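Local coordinates for protein CDP-4-keto-6-deoxy-D-glucose-3-dehydrase (Yersinia pseudotuberculosis, PDB 3BB8) that probably dehydrates CDP-4-keto-6-deoxy-D-glucose at C3 with the help of pyridoxal 5'-phosphate, a step in making lipopolysaccharide sugars, at residues 364-369 with 427-432; 371-376 with 409-414; 329-334 with 347-352; 325-330 with 431-436. The protein carries 1 engineered substitution. All coordinates share one frame; numbering follows the deposited sequence.

All four contacts belong to one layered region built on the three-stranded antiparallel sheet of strands 331-332, 347-351 and 408-411. Contact 3 pairs the first two strands, while contact 2 adds residues 371-376 along the third; their centres are about 12 Å apart, joined by the F409 O - I349 N and I411 O - F347 N bonds. Contact 1 packs two helices over this sheet, F429 reaching F409, I411 and I349. Contact 4, its centre about 11 Å from those of contacts 1 and 3, closes the end of helix 419-432 beside a benzamidine. Contact 2 lies nearest the cofactor, the W410 side chain being about 8 Å from pyridoxal phosphate; contacts 1 and 4 are remote from it.

Contact 1 of 4, residues 364-369 with 427-432; sequences KFLDEA and SKFEEF
K428 O accepts the helical hydrogen bond from F432 N at 3.0 Å and also has the edge of the F365 ring against it, F365 CE2 lying 3.4 Å away. F365 carries much of a helix-helix packing in the aspartate aminotransferase fold, between helix 359-368 and helix 419-432. The axes of the short segments 364-368 and 427-432 approach to 10.7 Å with their directions 134° apart, so the two helices run roughly antiparallel but strongly inclined. With its CG opposite the backbone N (chi1 177°), F365 extends straight across to the partner helix.

One face of its ring receives F432, whose CD1 lies 3.4 Å from F365 CD2 and is offset toward the rim. The two phenylalanine side chains slide past each other in opposite directions, their ring planes steeply inclined. At the edge of the F365 ring, and in its plane, E431 OE2 stands 3.7 Å from F365 CZ, the carboxylate turned 83° from the ring; the weakly positive ring hydrogens would suit this neighbour. E431 is also tied along its own helix, where OE1 forms a salt bridge with K428 NZ at 3.2 Å.

Below this partly exposed layer the packing becomes buried and apolar. L366 CD1 meets F429 CE1 at 3.9 Å, and F429 continues to F409 and I411 of the sheet beneath the helices. At the end of helix 359-368, A369 CB rests against the methylene chain of K428, whose bend at CB-CG brings CE within 3.7 Å of it.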
loop_
_atom_site.group_PDB
_atom_site.type_symbol
_atom_site.label_atom_id
_atom_site.label_comp_id
_atom_site.label_asym_id
_atom_site.label_seq_id
_atom_site.Cartn_x
_atom_site.Cartn_y
_atom_site.Cartn_z
ATOM N N LYS A 364 6.981 20.016 -27.161
ATOM C CA LYS A 364 5.765 20.378 -27.870
ATOM C C LYS A 364 5.800 19.862 -29.303
ATOM O O LYS A 364 4.782 19.420 -29.830
ATOM C CB LYS A 364 5.591 21.894 -27.864
ATOM C CG LYS A 364 4.278 22.367 -28.462
ATOM C CD LYS A 364 4.151 23.880 -28.343
ATOM C CE LYS A 364 4.158 24.330 -26.879
ATOM N NZ LYS A 364 2.984 23.801 -26.121
ATOM N N PHE A 365 6.975 19.913 -29.926
ATOM C CA PHE A 365 7.131 19.446 -31.302
ATOM C C PHE A 365 6.950 17.932 -31.373
ATOM O O PHE A 365 6.172 17.424 -32.184
ATOM C CB PHE A 365 8.516 19.827 -31.842
ATOM C CG PHE A 365 8.785 19.325 -33.233
ATOM C CD1 PHE A 365 8.233 19.965 -34.339
ATOM C CD2 PHE A 365 9.581 18.201 -33.438
ATOM C CE1 PHE A 365 8.473 19.495 -35.634
ATOM C CE2 PHE A 365 9.827 17.721 -34.728
ATOM C CZ PHE A 365 9.271 18.371 -35.828
ATOM N N LEU A 366 7.677 17.219 -30.519
ATOM C CA LEU A 366 7.599 15.762 -30.471
ATOM C C LEU A 366 6.192 15.311 -30.103
ATOM O O LEU A 366 5.684 14.324 -30.635
ATOM C CB LEU A 366 8.609 15.224 -29.460
ATOM C CG LEU A 366 10.058 15.479 -29.871
ATOM C CD1 LEU A 366 11.010 15.067 -28.766
ATOM C CD2 LEU A 366 10.343 14.704 -31.137
ATOM N N ASP A 367 5.565 16.049 -29.197
ATOM C CA ASP A 367 4.215 15.740 -28.758
ATOM C C ASP A 367 3.278 15.701 -29.961
ATOM O O ASP A 367 2.462 14.791 -30.101
ATOM C CB ASP A 367 3.732 16.801 -27.770
ATOM C CG ASP A 367 2.367 16.483 -27.192
ATOM O OD1 ASP A 367 1.630 17.436 -26.853
ATOM O OD2 ASP A 367 2.035 15.283 -27.065
ATOM N N GLU A 368 3.399 16.698 -30.830
ATOM C CA GLU A 368 2.561 16.774 -32.019
ATOM C C GLU A 368 2.871 15.609 -32.951
ATOM O O GLU A 368 1.975 15.055 -33.587
ATOM C CB GLU A 368 2.790 18.107 -32.734
ATOM C CG GLU A 368 2.646 19.315 -31.807
ATOM C CD GLU A 368 2.832 20.651 -32.517
ATOM O OE1 GLU A 368 3.842 20.816 -33.242
ATOM O OE2 GLU A 368 1.970 21.541 -32.337
ATOM N N ALA A 369 4.144 15.234 -33.011
ATOM C CA ALA A 369 4.601 14.134 -33.855
ATOM C C ALA A 369 4.268 12.755 -33.283
ATOM O O ALA A 369 4.624 11.736 -33.876
ATOM C CB ALA A 369 6.118 14.217 -34.027
ATOM N N SER A 427 13.735 10.394 -37.283
ATOM C CA SER A 427 13.469 11.294 -38.397
ATOM C C SER A 427 12.876 12.598 -37.873
ATOM O O SER A 427 13.086 13.668 -38.453
ATOM C CB SER A 427 12.516 10.642 -39.410
ATOM O OG SER A 427 11.170 10.659 -38.964
ATOM N N LYS A 428 12.140 12.508 -36.769
ATOM C CA LYS A 428 11.539 13.696 -36.184
ATOM C C LYS A 428 12.593 14.577 -35.522
ATOM O O LYS A 428 12.493 15.802 -35.557
ATOM C CB LYS A 428 10.444 13.308 -35.194
ATOM C CG LYS A 428 9.151 12.902 -35.881
ATOM C CD LYS A 428 8.660 14.038 -36.752
ATOM C CE LYS A 428 7.383 13.696 -37.492
ATOM N NZ LYS A 428 6.941 14.846 -38.346
ATOM N N PHE A 429 13.609 13.964 -34.926
ATOM C CA PHE A 429 14.664 14.746 -34.305
ATOM C C PHE A 429 15.436 15.455 -35.419
ATOM O O PHE A 429 15.765 16.639 -35.314
ATOM C CB PHE A 429 15.614 13.852 -33.505
ATOM C CG PHE A 429 15.283 13.766 -32.041
ATOM C CD1 PHE A 429 14.234 12.970 -31.591
ATOM C CD2 PHE A 429 16.030 14.482 -31.105
ATOM C CE1 PHE A 429 13.932 12.882 -30.229
ATOM C CE2 PHE A 429 15.735 14.403 -29.741
ATOM C CZ PHE A 429 14.685 13.600 -29.304
ATOM N N GLU A 430 15.716 14.718 -36.492
ATOM C CA GLU A 430 16.434 15.272 -37.631
ATOM C C GLU A 430 15.621 16.386 -38.281
ATOM O O GLU A 430 16.161 17.428 -38.616
ATOM C CB GLU A 430 16.754 14.166 -38.636
ATOM C CG GLU A 430 17.909 13.292 -38.178
ATOM C CD GLU A 430 18.054 12.020 -38.988
ATOM O OE1 GLU A 430 19.030 11.272 -38.749
ATOM O OE2 GLU A 430 17.195 11.761 -39.852
ATOM N N GLU A 431 14.321 16.169 -38.431
ATOM C CA GLU A 431 13.452 17.174 -39.015
ATOM C C GLU A 431 13.407 18.433 -38.157
ATOM O O GLU A 431 13.275 19.535 -38.676
ATOM C CB GLU A 431 12.029 16.646 -39.144
ATOM C CG GLU A 431 11.074 17.673 -39.736
ATOM C CD GLU A 431 9.624 17.231 -39.709
ATOM O OE1 GLU A 431 9.359 16.041 -39.974
ATOM O OE2 GLU A 431 8.748 18.084 -39.437
ATOM N N PHE A 432 13.511 18.268 -36.843
ATOM C CA PHE A 432 13.446 19.391 -35.915
ATOM C C PHE A 432 14.657 20.311 -36.005
ATOM O O PHE A 432 14.515 21.533 -36.026
ATOM C CB PHE A 432 13.316 18.870 -34.473
ATOM C CG PHE A 432 13.227 19.957 -33.433
ATOM C CD1 PHE A 432 12.021 20.595 -33.173
ATOM C CD2 PHE A 432 14.357 20.348 -32.720
ATOM C CE1 PHE A 432 11.937 21.608 -32.217
ATOM C CE2 PHE A 432 14.284 21.358 -31.766
ATOM C CZ PHE A 432 13.069 21.989 -31.514
#

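Contact 2 of 4, residues 371-376 with 409-414; sequences VGTRLL and FWIGIY
R374 and W410 interlock through both backbone and side chain. R374 O accepts W410 N at 2.8 Å, and R374 N returns a bond to W410 O at 3.0 Å, making a single antiparallel hydrogen-bonded pair. The CB of R374 is the bump that presses on the indole: it lies over one face, 3.6 Å from the centroid of the five-membered ring and 28° off its normal, while CG follows toward CZ2. W410 adopts the cramped first torsion with CG between N and the carbonyl carbon (chi1 55°), which folds the indole back across the neighbouring chain and lets NE1 make a weak hydrogen bond to L375 O at 3.1 Å. Beyond CG the arginine bends away, and its NH1 reaches back to T373 O at 2.6 Å, approaching from above the carbonyl plane.

Under the bridge, T373 CG2 wedges between two residues of the strand, 3.6 Å from I411 CG2 and 4.0 Å from F409 CD1. L375 CD2 rests instead against the root of the F409 side chain, 4.0 Å from F409 CB. Y280 of the second subunit packs on both R374 and W410, so the bridge is part of the dimer interface. Through this single bridge the loop 371-376 lines the outer edge of strand 408-411, the last strand of the small antiparallel sheet, near the pyridoxal phosphate site in this aspartate aminotransferase fold.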
loop_
_atom_site.group_PDB
_atom_site.type_symbol
_atom_site.label_atom_id
_atom_site.label_comp_id
_atom_site.label_asym_id
_atom_site.label_seq_id
_atom_site.Cartn_x
_atom_site.Cartn_y
_atom_site.Cartn_z
ATOM N N VAL A 371 5.441 11.528 -30.476
ATOM C CA VAL A 371 6.594 10.977 -29.777
ATOM C C VAL A 371 6.519 11.428 -28.330
ATOM O O VAL A 371 6.762 12.602 -28.023
ATOM C CB VAL A 371 7.910 11.489 -30.378
ATOM C CG1 VAL A 371 9.093 11.014 -29.528
ATOM C CG2 VAL A 371 8.046 11.001 -31.804
ATOM N N GLY A 372 6.181 10.497 -27.442
ATOM C CA GLY A 372 6.064 10.833 -26.037
ATOM C C GLY A 372 7.385 11.153 -25.370
ATOM O O GLY A 372 8.417 10.565 -25.693
ATOM N N THR A 373 7.352 12.108 -24.448
ATOM C CA THR A 373 8.542 12.489 -23.701
ATOM C C THR A 373 8.166 12.619 -22.223
ATOM O O THR A 373 6.985 12.727 -21.875
ATOM C CB THR A 373 9.131 13.850 -24.171
ATOM O OG1 THR A 373 8.146 14.878 -24.014
ATOM C CG2 THR A 373 9.564 13.779 -25.633
ATOM N N ARG A 374 9.179 12.601 -21.366
ATOM C CA ARG A 374 8.975 12.729 -19.933
ATOM C C ARG A 374 10.154 13.489 -19.368
ATOM O O ARG A 374 11.290 13.270 -19.784
ATOM C CB ARG A 374 8.919 11.346 -19.256
ATOM C CG ARG A 374 7.713 10.506 -19.610
ATOM C CD ARG A 374 6.482 11.071 -18.962
ATOM N NE ARG A 374 5.291 10.286 -19.272
ATOM C CZ ARG A 374 4.604 10.376 -20.403
ATOM N NH1 ARG A 374 4.982 11.226 -21.356
ATOM N NH2 ARG A 374 3.529 9.619 -20.580
ATOM N N LEU A 375 9.900 14.379 -18.420
ATOM C CA LEU A 375 11.002 15.086 -17.807
ATOM C C LEU A 375 11.607 14.076 -16.820
ATOM O O LEU A 375 10.990 13.049 -16.542
ATOM C CB LEU A 375 10.492 16.347 -17.102
ATOM C CG LEU A 375 9.801 17.361 -18.037
ATOM C CD1 LEU A 375 9.691 18.706 -17.331
ATOM C CD2 LEU A 375 10.603 17.530 -19.338
ATOM N N LEU A 376 12.806 14.342 -16.314
ATOM C CA LEU A 376 13.450 13.419 -15.388
ATOM C C LEU A 376 12.856 13.473 -13.973
ATOM O O LEU A 376 13.539 13.815 -12.998
ATOM C CB LEU A 376 14.967 13.684 -15.351
ATOM C CG LEU A 376 15.835 12.579 -14.725
ATOM C CD1 LEU A 376 15.483 11.264 -15.352
ATOM C CD2 LEU A 376 17.312 12.865 -14.930
ATOM N N PHE A 409 15.279 15.424 -20.510
ATOM C CA PHE A 409 14.020 14.737 -20.729
ATOM C C PHE A 409 14.381 13.359 -21.285
ATOM O O PHE A 409 15.522 13.138 -21.682
ATOM C CB PHE A 409 13.148 15.529 -21.713
ATOM C CG PHE A 409 13.615 15.468 -23.144
ATOM C CD1 PHE A 409 13.096 14.515 -24.021
ATOM C CD2 PHE A 409 14.571 16.359 -23.614
ATOM C CE1 PHE A 409 13.526 14.455 -25.350
ATOM C CE2 PHE A 409 15.008 16.306 -24.939
ATOM C CZ PHE A 409 14.483 15.351 -25.806
ATOM N N TRP A 410 13.433 12.428 -21.297
ATOM C CA TRP A 410 13.727 11.106 -21.826
ATOM C C TRP A 410 12.613 10.587 -22.706
ATOM O O TRP A 410 11.471 11.025 -22.596
ATOM C CB TRP A 410 14.020 10.096 -20.701
ATOM C CG TRP A 410 12.955 9.957 -19.637
ATOM C CD1 TRP A 410 12.761 10.768 -18.558
ATOM C CD2 TRP A 410 11.975 8.913 -19.532
ATOM N NE1 TRP A 410 11.728 10.293 -17.781
ATOM C CE2 TRP A 410 11.227 9.157 -18.356
ATOM C CE3 TRP A 410 11.657 7.795 -20.316
ATOM C CZ2 TRP A 410 10.183 8.327 -17.945
ATOM C CZ3 TRP A 410 10.615 6.966 -19.906
ATOM C CH2 TRP A 410 9.891 7.238 -18.730
ATOM N N ILE A 411 12.948 9.647 -23.584
ATOM C CA ILE A 411 11.955 9.011 -24.441
ATOM C C ILE A 411 12.087 7.492 -24.402
ATOM O O ILE A 411 12.840 6.944 -23.596
ATOM C CB ILE A 411 12.077 9.489 -25.899
ATOM C CG1 ILE A 411 13.454 9.137 -26.463
ATOM C CG2 ILE A 411 11.825 10.987 -25.990
ATOM C CD1 ILE A 411 13.856 9.971 -27.660
ATOM N N GLY A 412 11.351 6.816 -25.279
ATOM C CA GLY A 412 10.969 5.435 -25.050
ATOM C C GLY A 412 11.872 4.456 -25.773
ATOM O O GLY A 412 12.086 4.569 -26.981
ATOM N N ILE A 413 12.403 3.489 -25.032
ATOM C CA ILE A 413 13.144 2.380 -25.631
ATOM C C ILE A 413 12.681 1.036 -25.071
ATOM O O ILE A 413 13.399 0.034 -25.157
ATOM C CB ILE A 413 14.659 2.574 -25.320
ATOM C CG1 ILE A 413 14.862 3.033 -23.877
ATOM C CG2 ILE A 413 15.275 3.540 -26.324
ATOM C CD1 ILE A 413 14.590 1.960 -22.838
ATOM N N TYR A 414 11.472 1.025 -24.507
ATOM C CA TYR A 414 10.907 -0.185 -23.915
ATOM C C TYR A 414 10.471 -1.199 -24.984
ATOM O O TYR A 414 10.192 -0.833 -26.130
ATOM C CB TYR A 414 9.734 0.166 -22.976
ATOM C CG TYR A 414 8.437 0.528 -23.661
ATOM C CD1 TYR A 414 7.336 -0.325 -23.605
ATOM C CD2 TYR A 414 8.309 1.717 -24.374
ATOM C CE1 TYR A 414 6.139 -0.004 -24.246
ATOM C CE2 TYR A 414 7.122 2.049 -25.014
ATOM C CZ TYR A 414 6.044 1.189 -24.949
ATOM O OH TYR A 414 4.864 1.530 -25.577
#

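Contact 3 of 4, residues 329-334 with 347-352; sequences DFIELP and FPITLK
F330 O and K352 N open the ladder with a nearly straight hydrogen bond of 2.9 Å. Two residues on, E332 N meets T350 O at 2.9 Å, and the return bond from T350 N to E332 O is longer, 3.4 Å, and weak. Between these pairs I331 stands opposite L351 without hydrogen bonds, on the apolar face, its CB 3.6 Å from I349 CG2 and its CG2 3.9 Å from L351 CD1.

On the other face E332 OE2 takes K352 NZ at 3.1 Å, on the anti side of the carboxylate; the final bend of the lysine chain (chi4 -57°) brings the ammonium back to it. The same OE2 also forms a salt bridge with R403, so two cations grip one oxygen and probably keep the glutamate ionised. T350 OG1 is held by Y144 and T408.

At the far end P334 CG sits over the face of the F347 ring, 3.6 Å from its centroid, and L333 CD2 comes up at the edge. F317 of helix 293-323 packs against both P334 and F347. Backbone bonds from strand 347-351 to strand 408-411 make it the central strand of the small three-stranded antiparallel sheet in this aspartate aminotransferase fold.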
loop_
_atom_site.group_PDB
_atom_site.type_symbol
_atom_site.label_atom_id
_atom_site.label_comp_id
_atom_site.label_asym_id
_atom_site.label_seq_id
_atom_site.Cartn_x
_atom_site.Cartn_y
_atom_site.Cartn_z
ATOM N N ASP A 329 25.310 17.664 -32.103
ATOM C CA ASP A 329 25.619 19.095 -31.954
ATOM C C ASP A 329 24.581 19.869 -31.141
ATOM O O ASP A 329 24.884 20.921 -30.577
ATOM C CB ASP A 329 25.747 19.783 -33.319
ATOM C CG ASP A 329 27.046 19.452 -34.030
ATOM O OD1 ASP A 329 28.092 19.303 -33.358
ATOM O OD2 ASP A 329 27.017 19.364 -35.274
ATOM N N PHE A 330 23.362 19.349 -31.096
ATOM C CA PHE A 330 22.276 20.004 -30.379
ATOM C C PHE A 330 21.870 19.314 -29.080
ATOM O O PHE A 330 21.397 19.968 -28.146
ATOM C CB PHE A 330 21.065 20.115 -31.302
ATOM C CG PHE A 330 21.370 20.802 -32.592
ATOM C CD1 PHE A 330 21.757 22.143 -32.604
ATOM C CD2 PHE A 330 21.323 20.103 -33.797
ATOM C CE1 PHE A 330 22.096 22.782 -33.794
ATOM C CE2 PHE A 330 21.661 20.732 -34.997
ATOM C CZ PHE A 330 22.050 22.078 -34.993
ATOM N N ILE A 331 22.055 17.999 -29.022
ATOM C CA ILE A 331 21.684 17.247 -27.838
ATOM C C ILE A 331 22.782 16.305 -27.368
ATOM O O ILE A 331 23.536 15.757 -28.171
ATOM C CB ILE A 331 20.372 16.454 -28.082
ATOM C CG1 ILE A 331 20.484 15.567 -29.322
ATOM C CG2 ILE A 331 19.227 17.417 -28.317
ATOM C CD1 ILE A 331 21.113 14.244 -29.083
ATOM N N GLU A 332 22.879 16.148 -26.054
ATOM C CA GLU A 332 23.863 15.265 -25.451
ATOM C C GLU A 332 23.233 13.888 -25.269
ATOM O O GLU A 332 22.193 13.751 -24.616
ATOM C CB GLU A 332 24.316 15.840 -24.113
ATOM C CG GLU A 332 25.347 16.942 -24.266
ATOM C CD GLU A 332 25.371 17.888 -23.090
ATOM O OE1 GLU A 332 25.327 17.408 -21.941
ATOM O OE2 GLU A 332 25.439 19.114 -23.312
ATOM N N LEU A 333 23.854 12.872 -25.859
ATOM C CA LEU A 333 23.320 11.519 -25.775
ATOM C C LEU A 333 23.742 10.796 -24.500
ATOM O O LEU A 333 24.823 11.039 -23.968
ATOM C CB LEU A 333 23.734 10.718 -27.012
ATOM C CG LEU A 333 23.128 11.256 -28.309
ATOM C CD1 LEU A 333 23.711 10.512 -29.502
ATOM C CD2 LEU A 333 21.621 11.109 -28.270
ATOM N N PRO A 334 22.884 9.890 -23.998
ATOM C CA PRO A 334 23.137 9.117 -22.776
ATOM C C PRO A 334 24.363 8.208 -22.794
ATOM O O PRO A 334 24.754 7.680 -23.835
ATOM C CB PRO A 334 21.835 8.346 -22.583
ATOM C CG PRO A 334 21.360 8.138 -23.978
ATOM C CD PRO A 334 21.612 9.480 -24.619
ATOM N N PHE A 347 15.300 6.495 -22.366
ATOM C CA PHE A 347 16.430 7.105 -23.078
ATOM C C PHE A 347 16.540 8.591 -22.712
ATOM O O PHE A 347 15.819 9.419 -23.262
ATOM C CB PHE A 347 16.205 6.959 -24.584
ATOM C CG PHE A 347 17.428 7.218 -25.416
ATOM C CD1 PHE A 347 18.402 6.234 -25.570
ATOM C CD2 PHE A 347 17.592 8.438 -26.067
ATOM C CE1 PHE A 347 19.524 6.455 -26.366
ATOM C CE2 PHE A 347 18.709 8.675 -26.867
ATOM C CZ PHE A 347 19.678 7.683 -27.020
ATOM N N PRO A 348 17.442 8.944 -21.781
ATOM C CA PRO A 348 17.633 10.336 -21.346
ATOM C C PRO A 348 18.462 11.213 -22.299
ATOM O O PRO A 348 19.564 10.845 -22.715
ATOM C CB PRO A 348 18.305 10.175 -19.988
ATOM C CG PRO A 348 19.200 8.984 -20.225
ATOM C CD PRO A 348 18.286 8.030 -20.986
ATOM N N ILE A 349 17.926 12.390 -22.606
ATOM C CA ILE A 349 18.573 13.335 -23.509
ATOM C C ILE A 349 18.586 14.747 -22.936
ATOM O O ILE A 349 17.557 15.248 -22.479
ATOM C CB ILE A 349 17.828 13.388 -24.861
ATOM C CG1 ILE A 349 17.864 12.011 -25.524
ATOM C CG2 ILE A 349 18.455 14.451 -25.766
ATOM C CD1 ILE A 349 16.918 11.883 -26.690
ATOM N N THR A 350 19.753 15.384 -22.962
ATOM C CA THR A 350 19.885 16.761 -22.500
ATOM C C THR A 350 20.075 17.720 -23.670
ATOM O O THR A 350 21.075 17.654 -24.384
ATOM C CB THR A 350 21.064 16.917 -21.523
ATOM O OG1 THR A 350 20.810 16.156 -20.336
ATOM C CG2 THR A 350 21.258 18.379 -21.152
ATOM N N LEU A 351 19.107 18.611 -23.861
ATOM C CA LEU A 351 19.164 19.584 -24.946
ATOM C C LEU A 351 20.107 20.733 -24.606
ATOM O O LEU A 351 19.987 21.355 -23.551
ATOM C CB LEU A 351 17.767 20.124 -25.257
ATOM C CG LEU A 351 17.704 21.392 -26.109
ATOM C CD1 LEU A 351 17.966 21.070 -27.573
ATOM C CD2 LEU A 351 16.362 22.087 -25.940
ATOM N N LYS A 352 21.043 21.010 -25.507
ATOM C CA LYS A 352 22.058 22.031 -25.270
ATOM C C LYS A 352 21.431 23.418 -25.170
ATOM O O LYS A 352 20.547 23.769 -25.953
ATOM C CB LYS A 352 23.111 22.009 -26.380
ATOM C CG LYS A 352 24.118 20.878 -26.256
ATOM C CD LYS A 352 25.141 20.924 -27.380
ATOM C CE LYS A 352 26.021 19.685 -27.378
ATOM N NZ LYS A 352 26.717 19.501 -26.074
#

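Contact 4 of 4, residues 325-330 with 431-436; sequences QSCADF and EFFGLN
F330 and F433 have similar first torsions, -55° and -67°, each setting CG opposite its own carbonyl carbon and bringing the two side chains alongside each other. The planes are 14° apart, yet the side chains slide past each other in opposite directions, leaving the centroids 4.6 Å apart with little overlap. What lies over the face of F433 is instead the CB of F330, 3.6 Å from the ring centroid in a CH-pi contact, while F330 CD2 touches F433 CG at 3.4 Å. The opposite face of F433 carries F432 CD2 above its centre, so F433 is sandwiched.

The turn that presents F433 and L435 ends helix 419-432. Here L435 N bonds to E430 O at 2.8 Å, G434 N weakly to E431 O, and G434 takes positive phi, the pattern of a Schellman motif. Across from it the chain leaves helix 293-323 through a 3-10 segment. Benzamidine, likely an additive of crystallisation, binds beside F330, F432 and F433.

From the last position of the motif, L435 lays CD1 against the loop, 3.5 Å from C327 SG and 3.1 Å from S326 O, a close approach for a methyl group. Its other methyl, CD2, lies near the plane of the F330 ring, 4.4 Å from F330 CE2.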
loop_
_atom_site.group_PDB
_atom_site.type_symbol
_atom_site.label_atom_id
_atom_site.label_comp_id
_atom_site.label_asym_id
_atom_site.label_seq_id
_atom_site.Cartn_x
_atom_site.Cartn_y
_atom_site.Cartn_z
ATOM N N GLN A 325 23.038 9.898 -33.232
ATOM C CA GLN A 325 24.354 10.507 -33.149
ATOM C C GLN A 325 24.454 11.670 -34.142
ATOM O O GLN A 325 25.361 12.495 -34.062
ATOM C CB GLN A 325 25.428 9.473 -33.460
ATOM C CG GLN A 325 26.768 9.814 -32.845
ATOM C CD GLN A 325 26.877 9.328 -31.419
ATOM O OE1 GLN A 325 27.786 9.712 -30.688
ATOM N NE2 GLN A 325 25.955 8.461 -31.018
ATOM N N SER A 326 23.508 11.730 -35.072
ATOM C CA SER A 326 23.486 12.772 -36.085
ATOM C C SER A 326 23.105 14.137 -35.525
ATOM O O SER A 326 23.279 15.159 -36.191
ATOM C CB SER A 326 22.506 12.395 -37.187
ATOM O OG SER A 326 21.199 12.265 -36.664
ATOM N N CYS A 327 22.581 14.153 -34.302
ATOM C CA CYS A 327 22.178 15.398 -33.671
ATOM C C CYS A 327 23.123 15.798 -32.543
ATOM O O CYS A 327 22.873 16.764 -31.837
ATOM C CB CYS A 327 20.765 15.260 -33.122
ATOM S SG CYS A 327 19.573 14.693 -34.335
ATOM N N ALA A 328 24.219 15.066 -32.393
ATOM C CA ALA A 328 25.178 15.338 -31.330
ATOM C C ALA A 328 25.526 16.811 -31.101
ATOM O O ALA A 328 25.992 17.172 -30.016
ATOM C CB ALA A 328 26.442 14.537 -31.567
ATOM N N ASP A 329 25.310 17.664 -32.103
ATOM C CA ASP A 329 25.619 19.095 -31.954
ATOM C C ASP A 329 24.581 19.869 -31.141
ATOM O O ASP A 329 24.884 20.921 -30.577
ATOM C CB ASP A 329 25.747 19.783 -33.319
ATOM C CG ASP A 329 27.046 19.452 -34.030
ATOM O OD1 ASP A 329 28.092 19.303 -33.358
ATOM O OD2 ASP A 329 27.017 19.364 -35.274
ATOM N N PHE A 330 23.362 19.349 -31.096
ATOM C CA PHE A 330 22.276 20.004 -30.379
ATOM C C PHE A 330 21.870 19.314 -29.080
ATOM O O PHE A 330 21.397 19.968 -28.146
ATOM C CB PHE A 330 21.065 20.115 -31.302
ATOM C CG PHE A 330 21.370 20.802 -32.592
ATOM C CD1 PHE A 330 21.757 22.143 -32.604
ATOM C CD2 PHE A 330 21.323 20.103 -33.797
ATOM C CE1 PHE A 330 22.096 22.782 -33.794
ATOM C CE2 PHE A 330 21.661 20.732 -34.997
ATOM C CZ PHE A 330 22.050 22.078 -34.993
ATOM N N GLU A 431 14.321 16.169 -38.431
ATOM C CA GLU A 431 13.452 17.174 -39.015
ATOM C C GLU A 431 13.407 18.433 -38.157
ATOM O O GLU A 431 13.275 19.535 -38.676
ATOM C CB GLU A 431 12.029 16.646 -39.144
ATOM C CG GLU A 431 11.074 17.673 -39.736
ATOM C CD GLU A 431 9.624 17.231 -39.709
ATOM O OE1 GLU A 431 9.359 16.041 -39.974
ATOM O OE2 GLU A 431 8.748 18.084 -39.437
ATOM N N PHE A 432 13.511 18.268 -36.843
ATOM C CA PHE A 432 13.446 19.391 -35.915
ATOM C C PHE A 432 14.657 20.311 -36.005
ATOM O O PHE A 432 14.515 21.533 -36.026
ATOM C CB PHE A 432 13.316 18.870 -34.473
ATOM C CG PHE A 432 13.227 19.957 -33.433
ATOM C CD1 PHE A 432 12.021 20.595 -33.173
ATOM C CD2 PHE A 432 14.357 20.348 -32.720
ATOM C CE1 PHE A 432 11.937 21.608 -32.217
ATOM C CE2 PHE A 432 14.284 21.358 -31.766
ATOM C CZ PHE A 432 13.069 21.989 -31.514
ATOM N N PHE A 433 15.846 19.720 -36.040
ATOM C CA PHE A 433 17.075 20.493 -36.096
ATOM C C PHE A 433 17.498 20.791 -37.532
ATOM O O PHE A 433 18.618 21.242 -37.777
ATOM C CB PHE A 433 18.193 19.748 -35.347
ATOM C CG PHE A 433 17.966 19.647 -33.855
ATOM C CD1 PHE A 433 17.888 20.794 -33.068
ATOM C CD2 PHE A 433 17.809 18.408 -33.240
ATOM C CE1 PHE A 433 17.654 20.712 -31.693
ATOM C CE2 PHE A 433 17.572 18.311 -31.865
ATOM C CZ PHE A 433 17.494 19.464 -31.090
ATOM N N GLY A 434 16.592 20.540 -38.474
ATOM C CA GLY A 434 16.878 20.785 -39.878
ATOM C C GLY A 434 18.029 19.973 -40.450
ATOM O O GLY A 434 18.702 20.410 -41.385
ATOM N N LEU A 435 18.255 18.786 -39.898
ATOM C CA LEU A 435 19.328 17.920 -40.368
ATOM C C LEU A 435 18.947 17.107 -41.603
ATOM O O LEU A 435 19.791 16.446 -42.200
ATOM C CB LEU A 435 19.777 16.991 -39.239
ATOM C CG LEU A 435 20.515 17.711 -38.105
ATOM C CD1 LEU A 435 20.699 16.770 -36.916
ATOM C CD2 LEU A 435 21.863 18.215 -38.615
ATOM N N ASN A 436 17.677 17.154 -41.985
ATOM C CA ASN A 436 17.228 16.433 -43.170
ATOM C C ASN A 436 17.571 17.278 -44.401
ATOM O O ASN A 436 17.197 16.953 -45.532
ATOM C CB ASN A 436 15.724 16.157 -43.086
ATOM C CG ASN A 436 14.936 17.357 -42.600
ATOM O OD1 ASN A 436 15.384 18.092 -41.719
ATOM N ND2 ASN A 436 13.745 17.551 -43.157
#